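Local coordinates for DUF4875 domain-containing protein (PDB 4LG3) that is of unknown function, belonging to the DUF4875 family of the CamS-like clan and coming from the bacterium Desulfovibrio piger, at residues Lys53-Arg65 and Pro171-Arg183. Numbering follows the deposited sequence.
Sequences KRQLAATVIAAAR and PVFPEPFPQEWTR. With SO4 (sulfate ion), chain D.
Helix residues 53-65 run beside the C-terminal tail 171-183, whose backbone comes closest where the CA atoms of Ile61 and Thr182 are 6.5 Å apart; Ala57 faces Phe177 nearer the start of the helix. At that start, Lys53 reaches across with CG anti to its backbone N (chi1 -174°) and the chain fully extended, which brings NZ to two acceptors on the tail. One bond, 2.8 Å from Lys53 NZ to Glu175 OE1, is a salt bridge using the anti lone pair of the carboxylate oxygen; the other goes to Pro176 O and is nearly linear with the C=O (162°). Two bonds thus fix the ammonium to both side chain and backbone of the short strand 175-176.

The Trp181 indole is held between two layers. Arg54 CD sits over the centre of one face, 3.5 Å from the centroid of its six-membered ring. A bend at chi2 lays the Arg54 guanidinium flat along the same face, planes 13° apart, a cation-pi stack over the five-membered ring. Pro178 CD covers the opposite face. Ala57 CB serves both aromatics: it meets the indole edge, 3.5 Å from Trp181 CE3, and stands almost on the normal of the Phe177 ring, 3.6 Å from its centroid. Ile61 CD1 extends this apolar patch, touching Phe177 CE1 at 3.8 Å and Thr182 CG2. Farther along, Arg65 NH1 makes weak hydrogen bonds to a sulfate, probably from the crystallisation liquor, which Tyr98 and Trp113 also bind.

Tail residues Glu175 and Phe177 bond through their backbones to Ala118 and Leu116, adding an antiparallel edge strand to the mixed sheet beside 113-118, while Val60 packs the helix onto strands 75-81 and 92-98.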
ATOM      1  N   LYS A  53       3.573 -11.661   5.038  1.00 49.32           N
ATOM      2  CA  LYS A  53       4.102 -10.395   5.526  1.00 48.52           C
ATOM      3  C   LYS A  53       5.506 -10.194   4.941  1.00 54.05           C
ATOM      4  O   LYS A  53       5.858  -9.083   4.522  1.00 53.03           O
ATOM      5  CB  LYS A  53       4.159 -10.423   7.071  1.00 50.61           C
ATOM      6  CG  LYS A  53       4.565  -9.102   7.685  1.00 47.81           C
ATOM      7  CD  LYS A  53       4.707  -9.180   9.179  1.00 48.16           C
ATOM      8  CE  LYS A  53       5.192  -7.857   9.721  1.00 43.72           C
ATOM      9  NZ  LYS A  53       5.275  -7.864  11.201  1.00 44.94           N
ATOM     10  N   ARG A  54       6.290 -11.290   4.911  1.00 50.57           N
ATOM     11  CA  ARG A  54       7.648 -11.317   4.396  1.00 50.81           C
ATOM     12  C   ARG A  54       7.655 -10.958   2.902  1.00 54.06           C
ATOM     13  O   ARG A  54       8.491 -10.172   2.473  1.00 55.87           O
ATOM     14  CB  ARG A  54       8.284 -12.688   4.672  1.00 54.00           C
ATOM     15  CG  ARG A  54       9.767 -12.800   4.345  1.00 73.70           C
ATOM     16  CD  ARG A  54      10.657 -12.072   5.326  1.00 89.17           C
ATOM     17  NE  ARG A  54      12.086 -12.264   5.067  1.00 92.28           N
ATOM     18  CZ  ARG A  54      12.810 -11.519   4.234  1.00102.72           C
ATOM     19  NH1 ARG A  54      12.238 -10.538   3.534  1.00 83.48           N
ATOM     20  NH2 ARG A  54      14.109 -11.757   4.084  1.00 88.38           N
ATOM     21  N   GLN A  55       6.693 -11.465   2.131  1.00 47.86           N
ATOM     22  CA  GLN A  55       6.577 -11.176   0.704  1.00 45.71           C
ATOM     23  C   GLN A  55       6.168  -9.719   0.460  1.00 47.84           C
ATOM     24  O   GLN A  55       6.686  -9.096  -0.460  1.00 46.93           O
ATOM     25  CB  GLN A  55       5.584 -12.130   0.062  1.00 47.46           C
ATOM     26  CG  GLN A  55       6.187 -13.507  -0.180  1.00 55.93           C
ATOM     27  CD  GLN A  55       5.167 -14.530  -0.589  1.00 71.03           C
ATOM     28  OE1 GLN A  55       3.971 -14.393  -0.335  1.00 63.49           O
ATOM     29  NE2 GLN A  55       5.620 -15.596  -1.224  1.00 66.46           N
ATOM     30  N   LEU A  56       5.275  -9.169   1.307  1.00 42.65           N
ATOM     31  CA  LEU A  56       4.841  -7.780   1.223  1.00 39.86           C
ATOM     32  C   LEU A  56       6.021  -6.844   1.501  1.00 43.94           C
ATOM     33  O   LEU A  56       6.218  -5.873   0.776  1.00 41.74           O
ATOM     34  CB  LEU A  56       3.661  -7.492   2.193  1.00 39.09           C
ATOM     35  CG  LEU A  56       2.327  -8.255   1.930  1.00 41.99           C
ATOM     36  CD1 LEU A  56       1.345  -8.000   3.043  1.00 41.53           C
ATOM     37  CD2 LEU A  56       1.717  -7.877   0.587  1.00 38.31           C
ATOM     38  N   ALA A  57       6.824  -7.158   2.529  1.00 43.78           N
ATOM     39  CA  ALA A  57       8.039  -6.420   2.899  1.00 43.28           C
ATOM     40  C   ALA A  57       9.085  -6.494   1.774  1.00 47.03           C
ATOM     41  O   ALA A  57       9.606  -5.462   1.367  1.00 46.47           O
ATOM     42  CB  ALA A  57       8.616  -6.970   4.196  1.00 44.91           C
ATOM     43  N   ALA A  58       9.334  -7.700   1.227  1.00 43.98           N
ATOM     44  CA  ALA A  58      10.292  -7.916   0.135  1.00 43.79           C
ATOM     45  C   ALA A  58       9.922  -7.110  -1.107  1.00 46.08           C
ATOM     46  O   ALA A  58      10.818  -6.676  -1.823  1.00 45.76           O
ATOM     47  CB  ALA A  58      10.378  -9.388  -0.217  1.00 45.64           C
ATOM     48  N   THR A  59       8.610  -6.882  -1.338  1.00 40.38           N
ATOM     49  CA  THR A  59       8.095  -6.131  -2.484  1.00 38.16           C
ATOM     50  C   THR A  59       8.482  -4.641  -2.362  1.00 40.65           C
ATOM     51  O   THR A  59       9.005  -4.065  -3.326  1.00 40.42           O
ATOM     52  CB  THR A  59       6.573  -6.344  -2.599  1.00 43.39           C
ATOM     53  OG1 THR A  59       6.334  -7.738  -2.724  1.00 44.56           O
ATOM     54  CG2 THR A  59       5.950  -5.634  -3.816  1.00 38.18           C
ATOM     55  N   VAL A  60       8.258  -4.039  -1.178  1.00 35.17           N
ATOM     56  CA  VAL A  60       8.560  -2.628  -0.950  1.00 35.45           C
ATOM     57  C   VAL A  60      10.069  -2.416  -0.866  1.00 42.91           C
ATOM     58  O   VAL A  60      10.548  -1.398  -1.370  1.00 44.02           O
ATOM     59  CB  VAL A  60       7.780  -1.957   0.236  1.00 37.61           C
ATOM     60  CG1 VAL A  60       6.282  -1.824  -0.102  1.00 35.72           C
ATOM     61  CG2 VAL A  60       7.990  -2.693   1.561  1.00 37.70           C
ATOM     62  N   ILE A  61      10.818  -3.392  -0.294  1.00 40.79           N
ATOM     63  CA  ILE A  61      12.280  -3.340  -0.241  1.00 40.18           C
ATOM     64  C   ILE A  61      12.824  -3.293  -1.670  1.00 43.63           C
ATOM     65  O   ILE A  61      13.591  -2.393  -1.969  1.00 45.04           O
ATOM     66  CB  ILE A  61      12.895  -4.504   0.603  1.00 44.24           C
ATOM     67  CG1 ILE A  61      12.522  -4.335   2.114  1.00 45.15           C
ATOM     68  CG2 ILE A  61      14.434  -4.580   0.444  1.00 42.24           C
ATOM     69  CD1 ILE A  61      12.629  -5.646   2.962  1.00 45.25           C
ATOM     70  N   ALA A  62      12.393  -4.215  -2.551  1.00 40.58           N
ATOM     71  CA  ALA A  62      12.835  -4.318  -3.952  1.00 40.46           C
ATOM     72  C   ALA A  62      12.446  -3.097  -4.760  1.00 45.53           C
ATOM     73  O   ALA A  62      13.238  -2.659  -5.580  1.00 45.74           O
ATOM     74  CB  ALA A  62      12.255  -5.560  -4.604  1.00 41.49           C
ATOM     75  N   ALA A  63      11.234  -2.536  -4.535  1.00 41.80           N
ATOM     76  CA  ALA A  63      10.790  -1.339  -5.226  1.00 39.47           C
ATOM     77  C   ALA A  63      11.663  -0.146  -4.803  1.00 44.49           C
ATOM     78  O   ALA A  63      12.124   0.594  -5.673  1.00 45.62           O
ATOM     79  CB  ALA A  63       9.327  -1.082  -4.928  1.00 38.86           C
ATOM     80  N   ALA A  64      11.951  -0.006  -3.488  1.00 41.20           N
ATOM     81  CA  ALA A  64      12.802   1.079  -2.938  1.00 41.38           C
ATOM     82  C   ALA A  64      14.197   1.073  -3.583  1.00 45.61           C
ATOM     83  O   ALA A  64      14.646   2.108  -4.056  1.00 46.80           O
ATOM     84  CB  ALA A  64      12.914   0.966  -1.420  1.00 41.90           C
ATOM     85  N   ARG A  65      14.838  -0.095  -3.646  1.00 41.26           N
ATOM     86  CA  ARG A  65      16.144  -0.326  -4.249  1.00 41.73           C
ATOM     87  C   ARG A  65      16.139  -0.002  -5.734  1.00 44.11           C
ATOM     88  O   ARG A  65      17.064   0.665  -6.203  1.00 45.50           O
ATOM     89  CB  ARG A  65      16.573  -1.767  -4.038  1.00 41.41           C
ATOM     90  CG  ARG A  65      16.846  -2.092  -2.592  1.00 47.81           C
ATOM     91  CD  ARG A  65      17.655  -3.362  -2.549  1.00 58.27           C
ATOM     92  NE  ARG A  65      17.641  -4.001  -1.236  1.00 52.66           N
ATOM     93  CZ  ARG A  65      18.534  -3.762  -0.292  1.00 63.30           C
ATOM     94  NH1 ARG A  65      19.497  -2.873  -0.491  1.00 59.29           N
ATOM     95  NH2 ARG A  65      18.470  -4.404   0.860  1.00 58.19           N
ATOM     96  N   PRO A 171      -9.616  -4.224   7.005  1.00 50.04           N
ATOM     97  CA  PRO A 171      -9.755  -5.497   7.732  1.00 50.14           C
ATOM     98  C   PRO A 171      -8.485  -5.936   8.448  1.00 53.86           C
ATOM     99  O   PRO A 171      -8.543  -6.850   9.253  1.00 54.22           O
ATOM    100  CB  PRO A 171     -10.096  -6.511   6.622  1.00 51.79           C
ATOM    101  CG  PRO A 171      -9.557  -5.949   5.398  1.00 54.52           C
ATOM    102  CD  PRO A 171      -9.518  -4.446   5.544  1.00 49.72           C
ATOM    103  N   VAL A 172      -7.330  -5.347   8.101  1.00 51.83           N
ATOM    104  CA  VAL A 172      -6.015  -5.748   8.613  1.00 52.88           C
ATOM    105  C   VAL A 172      -5.100  -4.529   8.596  1.00 57.81           C
ATOM    106  O   VAL A 172      -4.715  -4.056   7.520  1.00 59.97           O
ATOM    107  CB  VAL A 172      -5.396  -6.927   7.768  1.00 56.69           C
ATOM    108  CG1 VAL A 172      -3.945  -7.158   8.122  1.00 55.79           C
ATOM    109  CG2 VAL A 172      -6.171  -8.233   7.925  1.00 58.54           C
ATOM    110  N   PHE A 173      -4.696  -4.086   9.778  1.00 52.23           N
ATOM    111  CA  PHE A 173      -3.788  -2.967   9.999  1.00 49.58           C
ATOM    112  C   PHE A 173      -2.308  -3.385   9.810  1.00 54.91           C
ATOM    113  O   PHE A 173      -1.924  -4.532  10.105  1.00 56.20           O
ATOM    114  CB  PHE A 173      -3.998  -2.367  11.424  1.00 50.43           C
ATOM    115  CG  PHE A 173      -5.183  -1.429  11.510  1.00 50.21           C
ATOM    116  CD1 PHE A 173      -5.222  -0.251  10.757  1.00 49.78           C
ATOM    117  CD2 PHE A 173      -6.266  -1.724  12.334  1.00 51.79           C
ATOM    118  CE1 PHE A 173      -6.327   0.610  10.829  1.00 50.18           C
ATOM    119  CE2 PHE A 173      -7.379  -0.870  12.389  1.00 54.40           C
ATOM    120  CZ  PHE A 173      -7.403   0.293  11.631  1.00 50.05           C
ATOM    121  N   PRO A 174      -1.444  -2.439   9.393  1.00 51.18           N
ATOM    122  CA  PRO A 174      -0.021  -2.779   9.227  1.00 50.79           C
ATOM    123  C   PRO A 174       0.658  -2.969  10.569  1.00 53.00           C
ATOM    124  O   PRO A 174       0.162  -2.518  11.587  1.00 54.84           O
ATOM    125  CB  PRO A 174       0.550  -1.561   8.462  1.00 51.22           C
ATOM    126  CG  PRO A 174      -0.669  -0.830   7.916  1.00 54.74           C
ATOM    127  CD  PRO A 174      -1.700  -1.043   8.982  1.00 51.50           C
ATOM    128  N   GLU A 175       1.765  -3.680  10.558  1.00 48.78           N
ATOM    129  CA  GLU A 175       2.622  -3.907  11.722  1.00 50.16           C
ATOM    130  C   GLU A 175       4.024  -3.486  11.355  1.00 51.63           C
ATOM    131  O   GLU A 175       4.351  -3.599  10.170  1.00 48.72           O
ATOM    132  CB  GLU A 175       2.683  -5.410  12.107  1.00 53.28           C
ATOM    133  CG  GLU A 175       1.389  -6.139  12.379  1.00 64.82           C
ATOM    134  CD  GLU A 175       1.632  -7.602  12.695  1.00 78.42           C
ATOM    135  OE1 GLU A 175       2.687  -8.134  12.279  1.00 56.34           O
ATOM    136  OE2 GLU A 175       0.794  -8.201  13.408  1.00 77.06           O
ATOM    137  N   PRO A 176       4.937  -3.171  12.309  1.00 47.93           N
ATOM    138  CA  PRO A 176       6.340  -2.966  11.900  1.00 46.60           C
ATOM    139  C   PRO A 176       6.924  -4.280  11.357  1.00 50.02           C
ATOM    140  O   PRO A 176       6.335  -5.342  11.560  1.00 52.90           O
ATOM    141  CB  PRO A 176       7.039  -2.521  13.193  1.00 49.24           C
ATOM    142  CG  PRO A 176       5.943  -2.211  14.161  1.00 53.67           C
ATOM    143  CD  PRO A 176       4.775  -3.035  13.775  1.00 49.30           C
ATOM    144  N   PHE A 177       8.027  -4.219  10.626  1.00 43.09           N
ATOM    145  CA  PHE A 177       8.695  -5.440  10.157  1.00 43.28           C
ATOM    146  C   PHE A 177      10.177  -5.278  10.482  1.00 50.82           C
ATOM    147  O   PHE A 177      10.650  -4.132  10.588  1.00 48.10           O
ATOM    148  CB  PHE A 177       8.402  -5.826   8.696  1.00 42.39           C
ATOM    149  CG  PHE A 177       9.053  -5.043   7.578  1.00 41.67           C
ATOM    150  CD1 PHE A 177      10.409  -5.213   7.281  1.00 44.43           C
ATOM    151  CD2 PHE A 177       8.286  -4.253   6.729  1.00 41.17           C
ATOM    152  CE1 PHE A 177      10.997  -4.540   6.218  1.00 43.93           C
ATOM    153  CE2 PHE A 177       8.875  -3.568   5.665  1.00 43.28           C
ATOM    154  CZ  PHE A 177      10.229  -3.723   5.414  1.00 42.02           C
ATOM    155  N   PRO A 178      10.897  -6.386  10.766  1.00 51.66           N
ATOM    156  CA  PRO A 178      12.279  -6.245  11.242  1.00 54.08           C
ATOM    157  C   PRO A 178      13.254  -5.685  10.211  1.00 58.81           C
ATOM    158  O   PRO A 178      13.178  -5.975   9.018  1.00 57.26           O
ATOM    159  CB  PRO A 178      12.669  -7.668  11.652  1.00 57.76           C
ATOM    160  CG  PRO A 178      11.394  -8.390  11.806  1.00 61.94           C
ATOM    161  CD  PRO A 178      10.486  -7.800  10.776  1.00 54.27           C
ATOM    162  N   GLN A 179      14.181  -4.873  10.723  1.00 57.39           N
ATOM    163  CA  GLN A 179      15.273  -4.215  10.018  1.00 57.61           C
ATOM    164  C   GLN A 179      16.167  -5.244   9.283  1.00 61.90           C
ATOM    165  O   GLN A 179      16.660  -4.940   8.205  1.00 61.47           O
ATOM    166  CB  GLN A 179      16.088  -3.414  11.056  1.00 60.57           C
ATOM    167  CG  GLN A 179      17.237  -2.584  10.494  1.00 79.11           C
ATOM    168  CD  GLN A 179      16.816  -1.234   9.967  1.00 87.76           C
ATOM    169  OE1 GLN A 179      15.816  -0.636  10.394  1.00 70.32           O
ATOM    170  NE2 GLN A 179      17.632  -0.694   9.071  1.00 87.61           N
ATOM    171  N   GLU A 180      16.356  -6.454   9.867  1.00 60.45           N
ATOM    172  CA  GLU A 180      17.186  -7.547   9.335  1.00 61.69           C
ATOM    173  C   GLU A 180      16.632  -8.108   8.001  1.00 62.52           C
ATOM    174  O   GLU A 180      17.393  -8.691   7.225  1.00 62.90           O
ATOM    175  CB  GLU A 180      17.397  -8.679  10.377  1.00 65.78           C
ATOM    176  CG  GLU A 180      16.183  -9.043  11.228  1.00 80.30           C
ATOM    177  CD  GLU A 180      16.065  -8.408  12.612  1.00109.68           C
ATOM    178  OE1 GLU A 180      16.049  -7.157  12.717  1.00 84.81           O
ATOM    179  OE2 GLU A 180      15.923  -9.174  13.595  1.00110.11           O
ATOM    180  N   TRP A 181      15.334  -7.900   7.721  1.00 56.74           N
ATOM    181  CA  TRP A 181      14.686  -8.327   6.470  1.00 55.27           C
ATOM    182  C   TRP A 181      15.186  -7.544   5.242  1.00 57.83           C
ATOM    183  O   TRP A 181      15.000  -8.002   4.117  1.00 56.60           O
ATOM    184  CB  TRP A 181      13.161  -8.154   6.576  1.00 52.34           C
ATOM    185  CG  TRP A 181      12.456  -9.165   7.423  1.00 54.13           C
ATOM    186  CD1 TRP A 181      13.020 -10.091   8.263  1.00 59.57           C
ATOM    187  CD2 TRP A 181      11.038  -9.340   7.525  1.00 52.59           C
ATOM    188  NE1 TRP A 181      12.040 -10.850   8.858  1.00 59.59           N
ATOM    189  CE2 TRP A 181      10.811 -10.405   8.429  1.00 58.77           C
ATOM    190  CE3 TRP A 181       9.933  -8.709   6.928  1.00 50.96           C
ATOM    191  CZ2 TRP A 181       9.525 -10.846   8.754  1.00 57.44           C
ATOM    192  CZ3 TRP A 181       8.664  -9.159   7.234  1.00 52.20           C
ATOM    193  CH2 TRP A 181       8.468 -10.223   8.127  1.00 54.88           C
ATOM    194  N   THR A 182      15.757  -6.346   5.463  1.00 56.40           N
ATOM    195  CA  THR A 182      16.277  -5.430   4.443  1.00 56.78           C
ATOM    196  C   THR A 182      17.731  -5.753   4.078  1.00 69.47           C
ATOM    197  O   THR A 182      18.271  -5.146   3.151  1.00 70.12           O
ATOM    198  CB  THR A 182      16.195  -3.970   4.927  1.00 57.55           C
ATOM    199  OG1 THR A 182      17.174  -3.764   5.952  1.00 66.13           O
ATOM    200  CG2 THR A 182      14.804  -3.576   5.418  1.00 50.69           C
ATOM    201  N   ARG A 183      18.390  -6.644   4.854  1.00 70.94           N
ATOM    202  CA  ARG A 183      19.786  -7.031   4.636  1.00 78.72           C
ATOM    203  C   ARG A 183      19.863  -7.955   3.420  1.00104.41           C
ATOM    204  O   ARG A 183      19.172  -9.002   3.419  1.00108.21           O
ATOM    205  CB  ARG A 183      20.397  -7.694   5.897  1.00 82.66           C
ATOM    206  CG  ARG A 183      20.370  -6.803   7.146  1.00 97.40           C
ATOM    207  CD  ARG A 183      21.279  -7.294   8.270  1.00116.68           C
ATOM    208  NE  ARG A 183      20.739  -8.451   8.995  1.00129.16           N
ATOM    209  CZ  ARG A 183      21.305  -9.001  10.069  1.00144.61           C
ATOM    210  NH1 ARG A 183      22.433  -8.505  10.562  1.00133.14           N
ATOM    211  NH2 ARG A 183      20.749 -10.053  10.655  1.00130.97           N
ATOM    212  OXT ARG A 183      20.528  -7.572   2.430  1.00127.53           O
TER
HETATM  213  S   SO4 D 301      21.750  -1.731   1.817  1.00 92.42           S
HETATM  214  O1  SO4 D 301      22.207  -2.773   0.886  1.00 93.95           O
HETATM  215  O2  SO4 D 301      21.690  -0.458   1.094  1.00 91.99           O
HETATM  216  O3  SO4 D 301      20.436  -2.114   2.372  1.00 90.94           O
HETATM  217  O4  SO4 D 301      22.706  -1.605   2.918  1.00 93.50           O